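Local atomic coordinates of mandelate racemase/muconate lactonizing enzyme, C-terminal domain protein (Paracoccus denitrificans, PDB entry 4DWD), a protein that binds magnesium and, as a member of the mandelate racemase/muconate lactonizing branch of the enolase superfamily, is probably a hydro-lyase. Residues Leu110-Pro113 with Ile114-Leu118; Val172-Pro175 with Gly176-Lys180; Asp362-Ala365 with Ser366-Glu370. All blocks are in the same frame, centred on the assembly; numbering follows the deposited sequence.

Contact 1 (Leu110-Pro113 with Ile114-Leu118); sequences LGQP and IYKLL
P113 lies against both Y115 and K116, its CG touching an aromatic face and an aliphatic stem that lie to neighbouring sides of it. CG of P113 stands over one face of the Y115 ring, 4.1 Å from the centroid and displaced toward the rim, a CH-pi contact. The same P113 CG is 3.5 Å from CG of K116, whose side chain runs alongside the proline. The tyrosine reaches this place because its CG sits between the backbone N and the carbonyl carbon (chi1 68°), which folds the ring back over the residue preceding the helix. Beyond the proline, OE1 of Q112 comes within 3.7 Å of CB of K116, and CB of Q112 touches CD2 of L117 at 3.8 Å. CD1 of L110 meets that same L117 methyl at 4.1 Å.

What positions these side chains is the short link from helix 90-110 to helix 114-117: G111 ends the first in a Schellman motif at positive phi, and P113 is the N-cap of the second. The P113 carbonyl oxygen takes two weak bonds, from N of K116 (3.0 Å) and from N of L117 (3.3 Å). The amine of K116 leads away to salt bridges with E67 and D70 of the second subunit. Within the chain, I114 and L117 pack on W103 of helix 90-110, while I114 also reaches H311 of helix 304-314 and I278 of helix 277-291.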
loop_
_atom_site.group_PDB
_atom_site.type_symbol
_atom_site.label_atom_id
_atom_site.label_comp_id
_atom_site.label_asym_id
_atom_site.label_seq_id
_atom_site.Cartn_x
_atom_site.Cartn_y
_atom_site.Cartn_z
ATOM N N LEU B 110 44.657 -15.288 18.037
ATOM C CA LEU B 110 45.243 -14.543 16.925
ATOM C C LEU B 110 46.039 -13.325 17.390
ATOM O O LEU B 110 46.594 -12.600 16.566
ATOM C CB LEU B 110 44.144 -14.121 15.932
ATOM C CG LEU B 110 43.329 -15.253 15.285
ATOM C CD1 LEU B 110 42.257 -14.676 14.379
ATOM C CD2 LEU B 110 44.209 -16.200 14.481
ATOM N N GLY B 111 46.079 -13.106 18.705
ATOM C CA GLY B 111 46.815 -11.993 19.303
ATOM C C GLY B 111 46.299 -10.600 18.986
ATOM O O GLY B 111 47.088 -9.662 18.852
ATOM N N GLN B 112 44.977 -10.442 18.883
ATOM C CA GLN B 112 44.389 -9.162 18.484
ATOM C C GLN B 112 43.161 -8.855 19.318
ATOM O O GLN B 112 42.379 -9.766 19.632
ATOM C CB GLN B 112 43.963 -9.191 17.011
ATOM C CG GLN B 112 45.112 -9.322 16.013
ATOM C CD GLN B 112 46.024 -8.107 16.004
ATOM O OE1 GLN B 112 45.600 -6.992 16.324
ATOM N NE2 GLN B 112 47.278 -8.310 15.614
ATOM N N PRO B 113 42.968 -7.569 19.669
ATOM C CA PRO B 113 41.677 -7.191 20.240
ATOM C C PRO B 113 40.563 -7.434 19.220
ATOM O O PRO B 113 40.789 -7.332 18.014
ATOM C CB PRO B 113 41.824 -5.688 20.490
ATOM C CG PRO B 113 42.907 -5.235 19.576
ATOM C CD PRO B 113 43.839 -6.408 19.418
ATOM N N ILE B 114 39.368 -7.734 19.707
ATOM C CA ILE B 114 38.255 -8.039 18.817
ATOM C C ILE B 114 38.000 -6.927 17.788
ATOM O O ILE B 114 37.792 -7.228 16.621
ATOM C CB ILE B 114 37.002 -8.429 19.625
ATOM C CG1 ILE B 114 37.225 -9.831 20.205
ATOM C CG2 ILE B 114 35.744 -8.405 18.762
ATOM C CD1 ILE B 114 36.298 -10.168 21.357
ATOM N N TYR B 115 38.073 -5.649 18.180
ATOM C CA TYR B 115 37.789 -4.583 17.209
ATOM C C TYR B 115 38.760 -4.565 16.023
ATOM O O TYR B 115 38.380 -4.156 14.925
ATOM C CB TYR B 115 37.723 -3.204 17.871
ATOM C CG TYR B 115 39.035 -2.662 18.416
ATOM C CD1 TYR B 115 39.942 -1.989 17.583
ATOM C CD2 TYR B 115 39.349 -2.781 19.768
ATOM C CE1 TYR B 115 41.135 -1.477 18.083
ATOM C CE2 TYR B 115 40.534 -2.266 20.281
ATOM C CZ TYR B 115 41.420 -1.624 19.437
ATOM O OH TYR B 115 42.592 -1.127 19.960
ATOM N N LYS B 116 39.996 -5.003 16.247
ATOM C CA LYS B 116 40.961 -5.104 15.152
ATOM C C LYS B 116 40.508 -6.188 14.191
ATOM O O LYS B 116 40.485 -5.973 12.977
ATOM C CB LYS B 116 42.378 -5.365 15.677
ATOM C CG LYS B 116 43.045 -4.117 16.235
ATOM C CD LYS B 116 43.574 -3.255 15.103
ATOM C CE LYS B 116 44.149 -1.946 15.613
ATOM N NZ LYS B 116 44.679 -1.124 14.490
ATOM N N LEU B 117 40.089 -7.327 14.741
ATOM C CA LEU B 117 39.563 -8.432 13.920
ATOM C C LEU B 117 38.296 -8.062 13.148
ATOM O O LEU B 117 38.060 -8.581 12.060
ATOM C CB LEU B 117 39.342 -9.686 14.768
ATOM C CG LEU B 117 40.635 -10.252 15.383
ATOM C CD1 LEU B 117 40.311 -11.434 16.275
ATOM C CD2 LEU B 117 41.690 -10.651 14.348
ATOM N N LEU B 118 37.501 -7.156 13.712
ATOM C CA LEU B 118 36.275 -6.674 13.061
ATOM C C LEU B 118 36.492 -5.583 12.016
ATOM O O LEU B 118 35.526 -5.039 11.483
ATOM C CB LEU B 118 35.285 -6.179 14.107
ATOM C CG LEU B 118 34.761 -7.234 15.077
ATOM C CD1 LEU B 118 33.948 -6.553 16.160
ATOM C CD2 LEU B 118 33.907 -8.270 14.370
#

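Contact 2 (Val172-Pro175 with Gly176-Lys180); sequences VDIP and GDIAK
The D177 carboxylate is gripped on both oxygens where helix 174-188 begins, the helix of a beta-alpha-beta unit between strands 158-162 and 194-197 of the barrel domain. One water donates to D177 OD2 at 2.6 Å and accepts from the backbone N of D173; a second donates to D177 OD1 and to D173 OD2 and accepts from NZ of K180 at 2.9 Å. Y202 also bonds D177 OD2, and K180 is held further by the carbonyls of N135 and R138. The lysine probably eases the like charges of the two aspartates, which do not touch.

D173 is the N-cap. With its CG anti to the backbone N (chi1 -179°), the carboxylate swings back over the first turn, and OD1 receives N of G176 at 3.0 Å from well above the carboxylate plane. Replacing D173 with an alanine would probably cost the G176 amide its carboxylate cap and leave the water that bridges D177 and K180 one partner short. The D173 carbonyl oxygen accepts N of D177 at 2.9 Å, nearly along the C=O axis. On another side of the helix, CG2 of I174 lies 3.7 Å from CD1 of I178, the two side chains crossing at an angle.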
loop_
_atom_site.group_PDB
_atom_site.type_symbol
_atom_site.label_atom_id
_atom_site.label_comp_id
_atom_site.label_asym_id
_atom_site.label_seq_id
_atom_site.Cartn_x
_atom_site.Cartn_y
_atom_site.Cartn_z
ATOM N N VAL B 172 -0.711 4.033 33.313
ATOM C CA VAL B 172 -0.925 4.146 34.764
ATOM C C VAL B 172 -0.989 5.579 35.289
ATOM O O VAL B 172 -1.872 5.925 36.081
ATOM C CB VAL B 172 0.145 3.330 35.537
ATOM C CG1 VAL B 172 0.121 3.652 37.028
ATOM C CG2 VAL B 172 -0.070 1.842 35.295
ATOM N N ASP B 173 -0.060 6.421 34.856
ATOM C CA ASP B 173 0.053 7.751 35.443
ATOM C C ASP B 173 0.723 8.697 34.463
ATOM O O ASP B 173 1.813 9.218 34.712
ATOM C CB ASP B 173 0.842 7.698 36.761
ATOM C CG ASP B 173 0.976 9.065 37.421
ATOM O OD1 ASP B 173 0.163 9.975 37.116
ATOM O OD2 ASP B 173 1.892 9.224 38.258
ATOM N N ILE B 174 0.047 8.933 33.345
ATOM C CA ILE B 174 0.603 9.794 32.294
ATOM C C ILE B 174 0.943 11.226 32.788
ATOM O O ILE B 174 2.037 11.721 32.501
ATOM C CB ILE B 174 -0.286 9.782 31.031
ATOM C CG1 ILE B 174 -0.133 8.438 30.298
ATOM C CG2 ILE B 174 0.063 10.940 30.103
ATOM C CD1 ILE B 174 -1.230 8.150 29.287
ATOM N N PRO B 175 0.041 11.882 33.558
ATOM C CA PRO B 175 0.400 13.215 34.070
ATOM C C PRO B 175 1.654 13.205 34.958
ATOM O O PRO B 175 2.512 14.085 34.827
ATOM C CB PRO B 175 -0.839 13.627 34.881
ATOM C CG PRO B 175 -1.957 12.854 34.281
ATOM C CD PRO B 175 -1.353 11.531 33.895
ATOM N N GLY B 176 1.771 12.207 35.827
ATOM C CA GLY B 176 2.934 12.086 36.703
ATOM C C GLY B 176 4.204 11.798 35.917
ATOM O O GLY B 176 5.280 12.306 36.239
ATOM N N ASP B 177 4.073 10.999 34.859
ATOM C CA ASP B 177 5.227 10.663 34.032
ATOM C C ASP B 177 5.764 11.917 33.343
ATOM O O ASP B 177 6.973 12.156 33.302
ATOM C CB ASP B 177 4.848 9.621 32.969
ATOM C CG ASP B 177 4.461 8.278 33.558
ATOM O OD1 ASP B 177 4.655 8.038 34.769
ATOM O OD2 ASP B 177 3.946 7.455 32.773
ATOM N N ILE B 178 4.839 12.730 32.834
ATOM C CA ILE B 178 5.206 13.967 32.161
ATOM C C ILE B 178 5.847 14.925 33.166
ATOM O O ILE B 178 6.856 15.575 32.856
ATOM C CB ILE B 178 3.985 14.591 31.454
ATOM C CG1 ILE B 178 3.572 13.694 30.276
ATOM C CG2 ILE B 178 4.275 16.005 30.971
ATOM C CD1 ILE B 178 2.196 13.980 29.704
ATOM N N ALA B 179 5.274 15.000 34.371
ATOM C CA ALA B 179 5.855 15.842 35.440
ATOM C C ALA B 179 7.299 15.456 35.776
ATOM O O ALA B 179 8.147 16.323 36.009
ATOM C CB ALA B 179 4.973 15.838 36.689
ATOM N N LYS B 180 7.586 14.154 35.773
ATOM C CA LYS B 180 8.935 13.664 36.049
ATOM C C LYS B 180 9.845 14.052 34.883
ATOM O O LYS B 180 10.965 14.524 35.083
ATOM C CB LYS B 180 8.919 12.150 36.252
ATOM C CG LYS B 180 8.301 11.754 37.588
ATOM C CD LYS B 180 7.959 10.276 37.651
ATOM C CE LYS B 180 7.447 9.935 39.042
ATOM N NZ LYS B 180 6.944 8.534 39.095
HETATM O O HOH W 1 4.646 8.830 37.428
HETATM O O HOH W 2 2.169 5.590 33.376
#

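Contact 3 (Asp362-Ala365 with Ser366-Glu370); sequences DELA and SRATE
E363 and R367 lie side by side, one helical turn apart, and join in a salt bridge: NE of R367 donates to OE1 of E363 at 3.0 Å. The carboxylate oxygen lies at the guanidinium edge, close to its plane, and is met nearly along its C-O axis, although the two flat groups are turned 56° apart. A bend at chi2 (-66°) curls the glutamate toward its partner, whereas the arginine is extended from CG to NE. Water closes this polar side, donating to E363 OE1 and accepting from R367 NH2 at 2.8 Å. NH1 of R367 is taken up by the carbonyls of A14 and G16, which probably fix the far end of the guanidinium.

The tighter part is the last turn of helix 361-367. There the hydroxyl of S366 folds back (chi1 75°) to donate to the E363 carbonyl oxygen, OG to O 2.8 Å, and this oxygen also receives a weak bond from N of R367. A second bond from R367 N goes to O of L364 at 3.0 Å. By contrast, D362, A365 and S366 make up the solvent-facing side. CG of L364 and CB of A368 share a looser apolar touch at 4.4 Å. A368 leaves helical geometry and opens strand 368-372; buried L364 and A368 both pack on V13 of strand 5-14, the antiparallel neighbour of that strand, with 375-377 along its other edge.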
loop_
_atom_site.group_PDB
_atom_site.type_symbol
_atom_site.label_atom_id
_atom_site.label_comp_id
_atom_site.label_asym_id
_atom_site.label_seq_id
_atom_site.Cartn_x
_atom_site.Cartn_y
_atom_site.Cartn_z
ATOM N N ASP B 362 39.499 -16.143 41.812
ATOM C CA ASP B 362 39.141 -16.628 43.125
ATOM C C ASP B 362 37.788 -16.079 43.567
ATOM O O ASP B 362 36.986 -16.815 44.146
ATOM C CB ASP B 362 40.279 -16.339 44.100
ATOM C CG ASP B 362 41.609 -16.900 43.597
ATOM O OD1 ASP B 362 41.680 -18.122 43.313
ATOM O OD2 ASP B 362 42.569 -16.123 43.440
ATOM N N GLU B 363 37.519 -14.812 43.245
ATOM C CA GLU B 363 36.205 -14.236 43.496
ATOM C C GLU B 363 35.170 -14.982 42.671
ATOM O O GLU B 363 34.123 -15.372 43.187
ATOM C CB GLU B 363 36.163 -12.738 43.173
ATOM C CG GLU B 363 36.706 -11.840 44.279
ATOM C CD GLU B 363 35.872 -11.869 45.552
ATOM O OE1 GLU B 363 34.713 -12.334 45.537
ATOM O OE2 GLU B 363 36.386 -11.420 46.590
ATOM N N LEU B 364 35.470 -15.194 41.392
ATOM C CA LEU B 364 34.558 -15.937 40.536
ATOM C C LEU B 364 34.246 -17.301 41.139
ATOM O O LEU B 364 33.082 -17.656 41.291
ATOM C CB LEU B 364 35.158 -16.126 39.149
ATOM C CG LEU B 364 34.274 -17.038 38.297
ATOM C CD1 LEU B 364 33.119 -16.240 37.721
ATOM C CD2 LEU B 364 35.085 -17.745 37.236
ATOM N N ALA B 365 35.295 -18.060 41.461
ATOM C CA ALA B 365 35.140 -19.395 42.034
ATOM C C ALA B 365 34.214 -19.384 43.245
ATOM O O ALA B 365 33.317 -20.225 43.343
ATOM C CB ALA B 365 36.494 -20.000 42.380
ATOM N N SER B 366 34.400 -18.411 44.135
ATOM C CA SER B 366 33.628 -18.332 45.378
ATOM C C SER B 366 32.166 -17.953 45.167
ATOM O O SER B 366 31.336 -18.174 46.053
ATOM C CB SER B 366 34.275 -17.343 46.348
ATOM O OG SER B 366 34.033 -16.012 45.938
ATOM N N ARG B 367 31.860 -17.378 44.002
ATOM C CA ARG B 367 30.519 -16.849 43.707
ATOM C C ARG B 367 29.774 -17.637 42.627
ATOM O O ARG B 367 28.602 -17.349 42.336
ATOM C CB ARG B 367 30.608 -15.374 43.292
ATOM C CG ARG B 367 30.995 -14.431 44.429
ATOM C CD ARG B 367 31.599 -13.149 43.880
ATOM N NE ARG B 367 31.828 -12.160 44.931
ATOM C CZ ARG B 367 30.961 -11.208 45.273
ATOM N NH1 ARG B 367 29.787 -11.103 44.651
ATOM N NH2 ARG B 367 31.263 -10.365 46.254
ATOM N N ALA B 368 30.442 -18.629 42.049
ATOM C CA ALA B 368 29.895 -19.344 40.889
ATOM C C ALA B 368 29.246 -20.671 41.244
ATOM O O ALA B 368 29.806 -21.467 42.015
ATOM C CB ALA B 368 30.967 -19.551 39.829
ATOM N N THR B 369 28.058 -20.888 40.685
ATOM C CA THR B 369 27.413 -22.186 40.722
ATOM C C THR B 369 27.402 -22.693 39.291
ATOM O O THR B 369 26.880 -22.024 38.396
ATOM C CB THR B 369 25.969 -22.068 41.250
ATOM O OG1 THR B 369 25.994 -21.624 42.614
ATOM C CG2 THR B 369 25.240 -23.409 41.184
ATOM N N GLU B 370 27.990 -23.860 39.064
ATOM C CA GLU B 370 27.923 -24.442 37.737
ATOM C C GLU B 370 26.555 -25.054 37.478
ATOM O O GLU B 370 26.001 -25.758 38.326
ATOM C CB GLU B 370 29.025 -25.470 37.483
ATOM C CG GLU B 370 29.127 -25.791 35.991
ATOM C CD GLU B 370 30.168 -26.836 35.644
ATOM O OE1 GLU B 370 30.817 -27.365 36.568
ATOM O OE2 GLU B 370 30.334 -27.136 34.438
HETATM O O HOH W 3 33.571 -10.866 47.831
#

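In the fold
The three contacts are separate local turns, in series along the chain, and none touches another. Contacts 1 and 2 lie on opposite sides of the chain's centre, about 46 Å apart between centres. Contact 3 is about 28 Å from contact 1 and about 43 Å from contact 2, again centre to centre. In the barrel domain, the D177 side chain of contact 2 is about 11 Å from that of D197, which with E223 and E249 probably forms the active-site metal site, as in enolase-superfamily relatives. These three, like V359 and E361 beside contact 3, bind calcium in a structure of this protein, but none is bound to this chain here. Contact 1 alone reaches another subunit.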